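Local structure of processed glycerol phosphate lipoteichoic acid synthase 2 (Bacillus subtilis, 2W8D) at residues Gln134-Trp137 against Asn138-Glu141; Asn140-Tyr143 against Lys144-Ile148; Glu183-Pro186 against Gln187-Thr191. The protein belongs to the sulfatase family of the alkaline phosphatase clan and has an alpha/beta fold that holds a magnesium ion. One frame throughout, in Å; residues are numbered along the deposited sequence.

Contact 1. Residues Gln134-Trp137 against Asn138-Glu141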
ATOM      1  N   GLN A 134      -2.975  13.866 -14.069  1.00 17.47           N
ATOM      2  CA  GLN A 134      -3.850  12.694 -14.013  1.00 16.97           C
ATOM      3  C   GLN A 134      -3.540  11.609 -15.054  1.00 17.01           C
ATOM      4  O   GLN A 134      -3.955  10.470 -14.883  1.00 18.37           O
ATOM      5  CB  GLN A 134      -5.319  13.136 -14.171  1.00 17.15           C
ATOM      6  CG  GLN A 134      -5.665  13.795 -15.514  1.00 13.99           C
ATOM      7  CD  GLN A 134      -7.087  14.270 -15.573  1.00 14.04           C
ATOM      8  OE1 GLN A 134      -7.408  15.379 -15.142  1.00 15.80           O
ATOM      9  NE2 GLN A 134      -7.951  13.459 -16.136  1.00 16.62           N
ATOM     10  N   THR A 135      -2.819  11.939 -16.120  1.00 16.53           N
ATOM     11  CA  THR A 135      -2.497  10.927 -17.133  1.00 16.25           C
ATOM     12  C   THR A 135      -1.368  10.013 -16.687  1.00 16.55           C
ATOM     13  O   THR A 135      -1.219   8.928 -17.248  1.00 15.85           O
ATOM     14  CB  THR A 135      -2.100  11.535 -18.448  1.00 15.92           C
ATOM     15  OG1 THR A 135      -0.939  12.347 -18.242  1.00 17.01           O
ATOM     16  CG2 THR A 135      -3.248  12.386 -19.028  1.00 16.34           C
ATOM     17  N   PHE A 136      -0.599  10.427 -15.664  1.00 16.18           N
ATOM     18  CA  PHE A 136       0.543   9.641 -15.214  1.00 15.93           C
ATOM     19  C   PHE A 136       0.041   8.282 -14.733  1.00 16.06           C
ATOM     20  O   PHE A 136      -0.976   8.211 -14.061  1.00 15.21           O
ATOM     21  CB  PHE A 136       1.384  10.360 -14.134  1.00 16.21           C
ATOM     22  CG  PHE A 136       2.840   9.915 -14.098  1.00 16.55           C
ATOM     23  CD1 PHE A 136       3.816  10.588 -14.863  1.00 17.74           C
ATOM     24  CD2 PHE A 136       3.237   8.816 -13.312  1.00 18.14           C
ATOM     25  CE1 PHE A 136       5.165  10.166 -14.848  1.00 19.10           C
ATOM     26  CE2 PHE A 136       4.593   8.367 -13.281  1.00 16.77           C
ATOM     27  CZ  PHE A 136       5.560   9.045 -14.049  1.00 18.60           C
ATOM     28  N   TRP A 137       0.762   7.213 -15.100  1.00 15.59           N
ATOM     29  CA  TRP A 137       0.314   5.846 -14.853  1.00 15.48           C
ATOM     30  C   TRP A 137      -1.121   5.582 -15.307  1.00 15.30           C
ATOM     31  O   TRP A 137      -1.762   4.697 -14.771  1.00 16.10           O
ATOM     32  CB  TRP A 137       0.454   5.454 -13.374  1.00 15.54           C
ATOM     33  CG  TRP A 137       1.811   5.004 -12.890  1.00 17.74           C
ATOM     34  CD1 TRP A 137       2.459   5.449 -11.770  1.00 19.86           C
ATOM     35  CD2 TRP A 137       2.673   4.009 -13.482  1.00 18.84           C
ATOM     36  NE1 TRP A 137       3.676   4.804 -11.633  1.00 20.81           N
ATOM     37  CE2 TRP A 137       3.827   3.910 -12.661  1.00 20.16           C
ATOM     38  CE3 TRP A 137       2.569   3.169 -14.605  1.00 18.38           C
ATOM     39  CZ2 TRP A 137       4.888   3.031 -12.947  1.00 19.23           C
ATOM     40  CZ3 TRP A 137       3.614   2.291 -14.883  1.00 18.86           C
ATOM     41  CH2 TRP A 137       4.763   2.231 -14.053  1.00 18.53           C
ATOM     42  N   ASN A 138      -1.628   6.304 -16.307  1.00 15.27           N
ATOM     43  CA  ASN A 138      -2.993   6.072 -16.795  1.00 15.14           C
ATOM     44  C   ASN A 138      -4.085   6.147 -15.670  1.00 15.84           C
ATOM     45  O   ASN A 138      -5.176   5.552 -15.788  1.00 16.31           O
ATOM     46  CB  ASN A 138      -3.060   4.733 -17.547  1.00 14.86           C
ATOM     47  CG  ASN A 138      -4.242   4.635 -18.493  1.00 13.73           C
ATOM     48  OD1 ASN A 138      -4.607   5.601 -19.128  1.00 15.73           O
ATOM     49  ND2 ASN A 138      -4.822   3.438 -18.617  1.00 15.67           N
ATOM     50  N   ARG A 139      -3.796   6.877 -14.593  1.00 15.79           N
ATOM     51  CA  ARG A 139      -4.733   6.971 -13.470  1.00 16.64           C
ATOM     52  C   ARG A 139      -6.110   7.474 -13.889  1.00 16.35           C
ATOM     53  O   ARG A 139      -7.098   6.970 -13.420  1.00 15.94           O
ATOM     54  CB  ARG A 139      -4.184   7.854 -12.331  1.00 16.11           C
ATOM     55  CG  ARG A 139      -2.986   7.233 -11.634  1.00 17.80           C
ATOM     56  CD  ARG A 139      -2.552   8.071 -10.471  1.00 16.74           C
ATOM     57  NE  ARG A 139      -1.545   7.404  -9.662  1.00 16.76           N
ATOM     58  CZ  ARG A 139      -0.246   7.696  -9.674  1.00 15.69           C
ATOM     59  NH1 ARG A 139       0.589   7.032  -8.869  1.00 13.26           N
ATOM     60  NH2 ARG A 139       0.223   8.629 -10.507  1.00 14.89           N
ATOM     61  N   ASN A 140      -6.178   8.475 -14.743  1.00 17.14           N
ATOM     62  CA  ASN A 140      -7.489   8.985 -15.107  1.00 19.42           C
ATOM     63  C   ASN A 140      -8.409   7.961 -15.791  1.00 19.53           C
ATOM     64  O   ASN A 140      -9.616   8.087 -15.709  1.00 21.01           O
ATOM     65  CB  ASN A 140      -7.432  10.320 -15.873  1.00 18.77           C
ATOM     66  CG  ASN A 140      -6.821  10.202 -17.237  1.00 21.06           C
ATOM     67  OD1 ASN A 140      -6.221   9.207 -17.581  1.00 24.68           O
ATOM     68  ND2 ASN A 140      -6.953  11.253 -18.025  1.00 24.48           N
ATOM     69  N   GLU A 141      -7.850   6.954 -16.444  1.00 19.93           N
ATOM     70  CA  GLU A 141      -8.683   5.890 -17.045  1.00 19.86           C
ATOM     71  C   GLU A 141      -9.053   4.836 -15.975  1.00 18.67           C
ATOM     72  O   GLU A 141     -10.229   4.488 -15.843  1.00 19.88           O
ATOM     73  CB  GLU A 141      -8.044   5.266 -18.313  1.00 19.64           C
ATOM     74  CG  GLU A 141      -9.072   4.550 -19.142  1.00 25.35           C
ATOM     75  CD  GLU A 141      -8.553   3.637 -20.288  1.00 33.28           C
ATOM     76  OE1 GLU A 141      -7.307   3.416 -20.451  1.00 33.24           O
ATOM     77  OE2 GLU A 141      -9.461   3.123 -21.022  1.00 34.69           O
TER
HETATM   78  O   HOH W   1      -1.569  10.528 -12.274  1.00 17.75           O

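Contact 2. Residues Asn140-Tyr143 against Lys144-Ile148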
ATOM      1  N   ASN A 140      -6.178   8.475 -14.743  1.00 17.14           N
ATOM      2  CA  ASN A 140      -7.489   8.985 -15.107  1.00 19.42           C
ATOM      3  C   ASN A 140      -8.409   7.961 -15.791  1.00 19.53           C
ATOM      4  O   ASN A 140      -9.616   8.087 -15.709  1.00 21.01           O
ATOM      5  CB  ASN A 140      -7.432  10.320 -15.873  1.00 18.77           C
ATOM      6  CG  ASN A 140      -6.821  10.202 -17.237  1.00 21.06           C
ATOM      7  OD1 ASN A 140      -6.221   9.207 -17.581  1.00 24.68           O
ATOM      8  ND2 ASN A 140      -6.953  11.253 -18.025  1.00 24.48           N
ATOM      9  N   GLU A 141      -7.850   6.954 -16.444  1.00 19.93           N
ATOM     10  CA  GLU A 141      -8.683   5.890 -17.045  1.00 19.86           C
ATOM     11  C   GLU A 141      -9.053   4.836 -15.975  1.00 18.67           C
ATOM     12  O   GLU A 141     -10.229   4.488 -15.843  1.00 19.88           O
ATOM     13  CB  GLU A 141      -8.044   5.266 -18.313  1.00 19.64           C
ATOM     14  CG  GLU A 141      -9.072   4.550 -19.142  1.00 25.35           C
ATOM     15  CD  GLU A 141      -8.553   3.637 -20.288  1.00 33.28           C
ATOM     16  OE1 GLU A 141      -7.307   3.416 -20.451  1.00 33.24           O
ATOM     17  OE2 GLU A 141      -9.461   3.123 -21.022  1.00 34.69           O
HETATM   18  N   MSE A 142      -8.082   4.398 -15.183  1.00 16.38           N
HETATM   19  CA  MSE A 142      -8.266   3.308 -14.226  1.00 16.48           C
HETATM   20  C   MSE A 142      -9.133   3.644 -13.014  1.00 15.87           C
HETATM   21  O   MSE A 142      -9.842   2.788 -12.504  1.00 14.08           O
HETATM   22  CB  MSE A 142      -6.896   2.793 -13.729  1.00 16.39           C
HETATM   23  CG  MSE A 142      -6.940   1.771 -12.576  1.00 18.72           C
HETATM   24 SE   MSE A 142      -7.923   0.112 -13.102  1.00 28.32          SE
HETATM   25  CE  MSE A 142      -6.510  -1.027 -13.907  1.00 19.79           C
ATOM     26  N   TYR A 143      -9.034   4.876 -12.534  1.00 15.91           N
ATOM     27  CA  TYR A 143      -9.835   5.325 -11.424  1.00 16.48           C
ATOM     28  C   TYR A 143     -11.295   5.329 -11.799  1.00 17.23           C
ATOM     29  O   TYR A 143     -12.143   5.127 -10.950  1.00 18.06           O
ATOM     30  CB  TYR A 143      -9.428   6.721 -10.997  1.00 16.29           C
ATOM     31  CG  TYR A 143      -8.141   6.801 -10.217  1.00 16.43           C
ATOM     32  CD1 TYR A 143      -7.481   5.666  -9.743  1.00 14.46           C
ATOM     33  CD2 TYR A 143      -7.591   8.037  -9.942  1.00 16.74           C
ATOM     34  CE1 TYR A 143      -6.268   5.789  -9.041  1.00 17.08           C
ATOM     35  CE2 TYR A 143      -6.427   8.168  -9.246  1.00 16.50           C
ATOM     36  CZ  TYR A 143      -5.769   7.069  -8.790  1.00 18.04           C
ATOM     37  OH  TYR A 143      -4.616   7.315  -8.084  1.00 18.77           O
ATOM     38  N   LYS A 144     -11.595   5.542 -13.073  1.00 17.50           N
ATOM     39  CA  LYS A 144     -12.984   5.589 -13.497  1.00 17.70           C
ATOM     40  C   LYS A 144     -13.555   4.191 -13.393  1.00 17.91           C
ATOM     41  O   LYS A 144     -14.705   4.006 -12.965  1.00 18.41           O
ATOM     42  CB  LYS A 144     -13.089   6.065 -14.933  1.00 17.54           C
ATOM     43  CG  LYS A 144     -12.731   7.496 -15.125  1.00 17.56           C
ATOM     44  CD  LYS A 144     -12.826   7.778 -16.596  1.00 18.16           C
ATOM     45  CE  LYS A 144     -13.335   9.137 -16.855  1.00 20.23           C
ATOM     46  NZ  LYS A 144     -12.223  10.031 -17.155  1.00 24.23           N
ATOM     47  N   ALA A 145     -12.743   3.205 -13.769  1.00 17.32           N
ATOM     48  CA  ALA A 145     -13.150   1.813 -13.662  1.00 17.39           C
ATOM     49  C   ALA A 145     -13.343   1.446 -12.181  1.00 16.72           C
ATOM     50  O   ALA A 145     -14.159   0.578 -11.847  1.00 16.23           O
ATOM     51  CB  ALA A 145     -12.089   0.896 -14.318  1.00 16.78           C
ATOM     52  N   GLU A 146     -12.592   2.113 -11.308  1.00 16.33           N
ATOM     53  CA  GLU A 146     -12.615   1.788  -9.869  1.00 17.41           C
ATOM     54  C   GLU A 146     -13.730   2.512  -9.096  1.00 17.79           C
ATOM     55  O   GLU A 146     -13.932   2.273  -7.904  1.00 18.64           O
ATOM     56  CB  GLU A 146     -11.235   2.030  -9.216  1.00 17.46           C
ATOM     57  CG  GLU A 146     -10.154   1.044  -9.694  1.00 17.19           C
ATOM     58  CD  GLU A 146      -8.761   1.258  -9.051  1.00 22.72           C
ATOM     59  OE1 GLU A 146      -8.417   2.408  -8.631  1.00 19.41           O
ATOM     60  OE2 GLU A 146      -8.013   0.241  -8.970  1.00 22.87           O
ATOM     61  N   GLY A 147     -14.447   3.378  -9.807  1.00 17.92           N
ATOM     62  CA  GLY A 147     -15.465   4.224  -9.244  1.00 17.73           C
ATOM     63  C   GLY A 147     -15.014   5.414  -8.430  1.00 17.54           C
ATOM     64  O   GLY A 147     -15.790   5.922  -7.619  1.00 18.19           O
ATOM     65  N   ILE A 148     -13.785   5.877  -8.596  1.00 17.64           N
ATOM     66  CA  ILE A 148     -13.356   7.000  -7.787  1.00 17.42           C
ATOM     67  C   ILE A 148     -14.126   8.231  -8.305  1.00 16.89           C
ATOM     68  O   ILE A 148     -14.060   8.523  -9.508  1.00 15.97           O
ATOM     69  CB  ILE A 148     -11.837   7.266  -7.819  1.00 17.46           C
ATOM     70  CG1 ILE A 148     -10.972   6.046  -7.423  1.00 20.15           C
ATOM     71  CG2 ILE A 148     -11.482   8.457  -6.924  1.00 15.94           C
ATOM     72  CD1 ILE A 148     -11.427   5.244  -6.284  1.00 22.27           C
TER

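Contact 3. Residues Glu183-Pro186 against Gln187-Thr191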
ATOM      1  N   GLU A 183     -11.669  19.077   3.069  1.00 18.40           N
ATOM      2  CA  GLU A 183     -12.712  19.547   3.957  1.00 19.26           C
ATOM      3  C   GLU A 183     -13.999  19.927   3.200  1.00 19.30           C
ATOM      4  O   GLU A 183     -15.043  20.133   3.809  1.00 18.84           O
ATOM      5  CB  GLU A 183     -12.183  20.734   4.790  1.00 19.49           C
ATOM      6  CG  GLU A 183     -11.016  20.341   5.732  1.00 21.58           C
ATOM      7  CD  GLU A 183     -10.053  21.495   6.125  1.00 24.26           C
ATOM      8  OE1 GLU A 183     -10.296  22.678   5.807  1.00 23.54           O
ATOM      9  OE2 GLU A 183      -9.019  21.202   6.772  1.00 26.77           O
ATOM     10  N   SER A 184     -13.928  19.997   1.869  1.00 19.56           N
ATOM     11  CA  SER A 184     -15.114  20.273   1.061  1.00 19.50           C
ATOM     12  C   SER A 184     -15.862  18.965   0.701  1.00 19.02           C
ATOM     13  O   SER A 184     -16.946  18.993   0.133  1.00 18.65           O
ATOM     14  CB  SER A 184     -14.751  21.104  -0.186  1.00 19.54           C
ATOM     15  OG  SER A 184     -14.403  20.265  -1.288  1.00 21.66           O
ATOM     16  N   LEU A 185     -15.297  17.825   1.067  1.00 18.90           N
ATOM     17  CA  LEU A 185     -15.876  16.543   0.666  1.00 19.29           C
ATOM     18  C   LEU A 185     -17.077  16.165   1.527  1.00 19.68           C
ATOM     19  O   LEU A 185     -16.989  16.138   2.755  1.00 19.58           O
ATOM     20  CB  LEU A 185     -14.826  15.429   0.714  1.00 18.59           C
ATOM     21  CG  LEU A 185     -14.075  15.009  -0.557  1.00 18.59           C
ATOM     22  CD1 LEU A 185     -13.646  16.174  -1.431  1.00 17.51           C
ATOM     23  CD2 LEU A 185     -12.861  14.119  -0.212  1.00 13.14           C
ATOM     24  N   PRO A 186     -18.210  15.838   0.883  1.00 20.42           N
ATOM     25  CA  PRO A 186     -19.341  15.386   1.701  1.00 20.53           C
ATOM     26  C   PRO A 186     -18.934  14.083   2.417  1.00 20.72           C
ATOM     27  O   PRO A 186     -18.240  13.245   1.845  1.00 21.16           O
ATOM     28  CB  PRO A 186     -20.452  15.168   0.678  1.00 20.53           C
ATOM     29  CG  PRO A 186     -19.743  14.934  -0.596  1.00 20.83           C
ATOM     30  CD  PRO A 186     -18.433  15.637  -0.557  1.00 19.43           C
ATOM     31  N   GLN A 187     -19.330  13.959   3.673  1.00 20.33           N
ATOM     32  CA  GLN A 187     -18.918  12.866   4.542  1.00 19.58           C
ATOM     33  C   GLN A 187     -20.003  11.791   4.598  1.00 18.62           C
ATOM     34  O   GLN A 187     -21.182  12.121   4.556  1.00 19.21           O
ATOM     35  CB  GLN A 187     -18.623  13.430   5.941  1.00 19.93           C
ATOM     36  CG  GLN A 187     -17.202  14.013   6.048  1.00 20.87           C
ATOM     37  CD  GLN A 187     -16.832  14.420   7.446  1.00 21.47           C
ATOM     38  OE1 GLN A 187     -16.922  13.628   8.388  1.00 23.03           O
ATOM     39  NE2 GLN A 187     -16.395  15.664   7.594  1.00 20.76           N
ATOM     40  N   PRO A 188     -19.621  10.502   4.680  1.00 17.47           N
ATOM     41  CA  PRO A 188     -18.268   9.949   4.810  1.00 16.30           C
ATOM     42  C   PRO A 188     -17.507   9.946   3.503  1.00 15.84           C
ATOM     43  O   PRO A 188     -18.105   9.843   2.439  1.00 14.94           O
ATOM     44  CB  PRO A 188     -18.520   8.515   5.254  1.00 15.95           C
ATOM     45  CG  PRO A 188     -19.869   8.168   4.706  1.00 16.37           C
ATOM     46  CD  PRO A 188     -20.633   9.445   4.474  1.00 16.91           C
ATOM     47  N   PHE A 189     -16.182  10.047   3.579  1.00 15.75           N
ATOM     48  CA  PHE A 189     -15.369  10.026   2.370  1.00 15.11           C
ATOM     49  C   PHE A 189     -14.259   9.005   2.435  1.00 15.48           C
ATOM     50  O   PHE A 189     -13.759   8.685   3.513  1.00 15.87           O
ATOM     51  CB  PHE A 189     -14.813  11.416   2.049  1.00 15.21           C
ATOM     52  CG  PHE A 189     -13.925  11.981   3.121  1.00 15.69           C
ATOM     53  CD1 PHE A 189     -12.682  11.421   3.389  1.00 16.71           C
ATOM     54  CD2 PHE A 189     -14.320  13.074   3.856  1.00 13.33           C
ATOM     55  CE1 PHE A 189     -11.862  11.955   4.411  1.00 17.84           C
ATOM     56  CE2 PHE A 189     -13.512  13.609   4.847  1.00 13.95           C
ATOM     57  CZ  PHE A 189     -12.296  13.055   5.124  1.00 15.61           C
ATOM     58  N   TYR A 190     -13.857   8.508   1.264  1.00 15.86           N
ATOM     59  CA  TYR A 190     -12.760   7.567   1.125  1.00 15.63           C
ATOM     60  C   TYR A 190     -11.744   8.197   0.167  1.00 15.32           C
ATOM     61  O   TYR A 190     -12.081   8.469  -0.987  1.00 15.99           O
ATOM     62  CB  TYR A 190     -13.319   6.276   0.533  1.00 16.06           C
ATOM     63  CG  TYR A 190     -12.295   5.222   0.108  1.00 17.16           C
ATOM     64  CD1 TYR A 190     -11.558   5.346  -1.081  1.00 15.56           C
ATOM     65  CD2 TYR A 190     -12.142   4.070   0.870  1.00 16.70           C
ATOM     66  CE1 TYR A 190     -10.661   4.343  -1.456  1.00 18.15           C
ATOM     67  CE2 TYR A 190     -11.290   3.085   0.512  1.00 16.74           C
ATOM     68  CZ  TYR A 190     -10.539   3.220  -0.622  1.00 18.68           C
ATOM     69  OH  TYR A 190      -9.717   2.182  -0.894  1.00 19.63           O
ATOM     70  N   THR A 191     -10.521   8.422   0.636  1.00 13.75           N
ATOM     71  CA  THR A 191      -9.560   9.287  -0.057  1.00 13.02           C
ATOM     72  C   THR A 191      -8.166   8.704  -0.090  1.00 13.72           C
ATOM     73  O   THR A 191      -7.787   7.958   0.821  1.00 12.90           O
ATOM     74  CB  THR A 191      -9.442  10.677   0.600  1.00 13.37           C
ATOM     75  OG1 THR A 191      -9.213  10.529   2.005  1.00 11.38           O
ATOM     76  CG2 THR A 191     -10.700  11.441   0.394  1.00 11.42           C
TER

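Contact 1. Residues Gln134-Trp137 against Asn138-Glu141
Thr135 and Asn138 close a tight turn: Asn138 N donates to Thr135 O at 2.8 Å, approaching from above the carbonyl plane. Phe136 in an extended conformation followed by Trp137 at positive phi makes this a type II-like turn. Two more backbone bonds tie the loop to the first turn of the helix. Arg139 N gives a nearly straight bond to Phe136 O (3.2 Å, 168° at the hydrogen), and Asn140 N reaches back six residues to Gln134 O at 3.0 Å.

This is the entry to helix 139-145, which follows strand 125-130 in the alpha/beta fold. Asn138 holds the N-cap position, yet its side chain makes no capping bond. With CG anti to the backbone N (chi1 -159°), the amide is carried toward Glu141 and Phe104: ND2 hydrogen-bonds to Glu141 OE1 at 3.1 Å, on the anti side of the carboxylate, and to Phe104 O.

A water also links the loop to Arg139: it donates to Phe136 O (3.0 Å) and accepts from Arg139 NH2 at the edge of the guanidinium. Arg139 NE forms a salt bridge with Glu88, so the group is gripped at more than one nitrogen.

Around the flat groups, the Trp137 ring stands almost perpendicular to the guanidinium (88°), with CD1 over one of its faces, 3.8 Å from Arg139 NH1. The indole NE1 bonds to a phosphate oxygen of the phosphothreonine at position 84, and the Trp137 side chain lies about 6 Å from the magnesium ion. On the other flank, Gln134 CB packs 3.9 Å from Asn140 CB.

Contact 2. Residues Asn140-Tyr143 against Lys144-Ile148
Glu146 folds back over the last turn of helix 139-145 against Met142 (a selenomethionine) and Tyr143. Its CB sits beside the carbonyl oxygens of both. CG, anti to its own carbonyl carbon (chi1 -68°), comes to 3.3 Å from Met142 O. From there the chain runs extended, and CD passes 4.0 Å from Met142 CG. At the tip the two oxygens part company: OE1 lies near the plane of the Tyr143 ring, at its edge, 3.6 Å from Tyr143 CD1, with carboxylate and ring planes only 17° apart. OE2 is near the selenium and takes a hydrogen bond from Asn93 ND2.

Beyond Glu146 the helix ends in a Schellman motif. Gly147 takes positive phi, Gly147 N bonds to Lys144 O, and Ile148 N returns to Tyr143 O at 3.0 Å (161° at the hydrogen). That return sets Ile148 CG1 4.0 Å from Tyr143 CB, an apolar contact across the helix end. The Tyr143 ring also packs edge-to-face with Phe151 of strand 150-152, so this helix end is seated within the beta-alpha-beta unit 125-130, 139-145, 150-152, while Tyr143 OH bonds to Glu88.

A buried carboxylate thus has Asn93 on one oxygen and, on the other, an aromatic edge whose C-H groups carry slight positive charge, a setting likely to ease the burial of its negative charge.

Contact 3. Residues Glu183-Pro186 against Gln187-Thr191
Between Glu183-Pro186 and Gln187-Thr191 the backbone turns back on itself without a single hydrogen bond across the two segments. Leu185, Pro186 and Gln187 are all extended, and the peptide bond before Pro188 is cis; strand geometry begins at Phe189. This is the connection from helix 171-183 into strand 189-194, an inner strand of the mixed sheet of the alkaline phosphatase-like fold, with strands 33-39 and 125-130 as its parallel neighbours. Strand 33-39 supplies polar partners through Asn33, which takes the N-H of Phe189 on OD1 and gives its ND2 to Gln187 OE1.

The side-chain contact between the two segments is mainly apolar. Leu185 points toward the strand and crosses Phe189 at about a right angle, its CB 4.0 Å from Phe189 CD2. The ring reaches this place because Phe189 CG lies between the backbone N and the carbonyl carbon (chi1 61°), and its CB in turn sits 4.0 Å from Leu185 CD2. Pro186 O comes in near the ring plane, at its edge, 3.9 Å from Phe189 CB. Leu185 also reaches Ala127 on strand 125-130, and Phe189 touches Ile35 on strand 33-39, so the buried pair touches both strands that flank 189-194.

Two residues further on, Thr191 divides its branches: OG1 bonds to Val34 O, while the methyl CG2 meets Leu185 CD2 at 3.5 Å.

Contacts 1 and 2 run on from one another along helix 139-145: they share Asn140 and Glu141; contact 1 lies at the helix start and contact 2 at its end, with centres 9 Å apart. Contact 3 comes later in the chain, where strand 189-194 begins; its centre is about 22 Å from that of contact 1 and 17 Å from that of contact 2, and it touches neither. Strand 125-130 connects them, since it leads into helix 139-145 and pairs in parallel with strand 189-194. Of the three, contact 1 adjoins the metal site through Trp137, so the start of the helix borders that site, while contacts 2 and 3 belong to the surrounding alpha/beta framework.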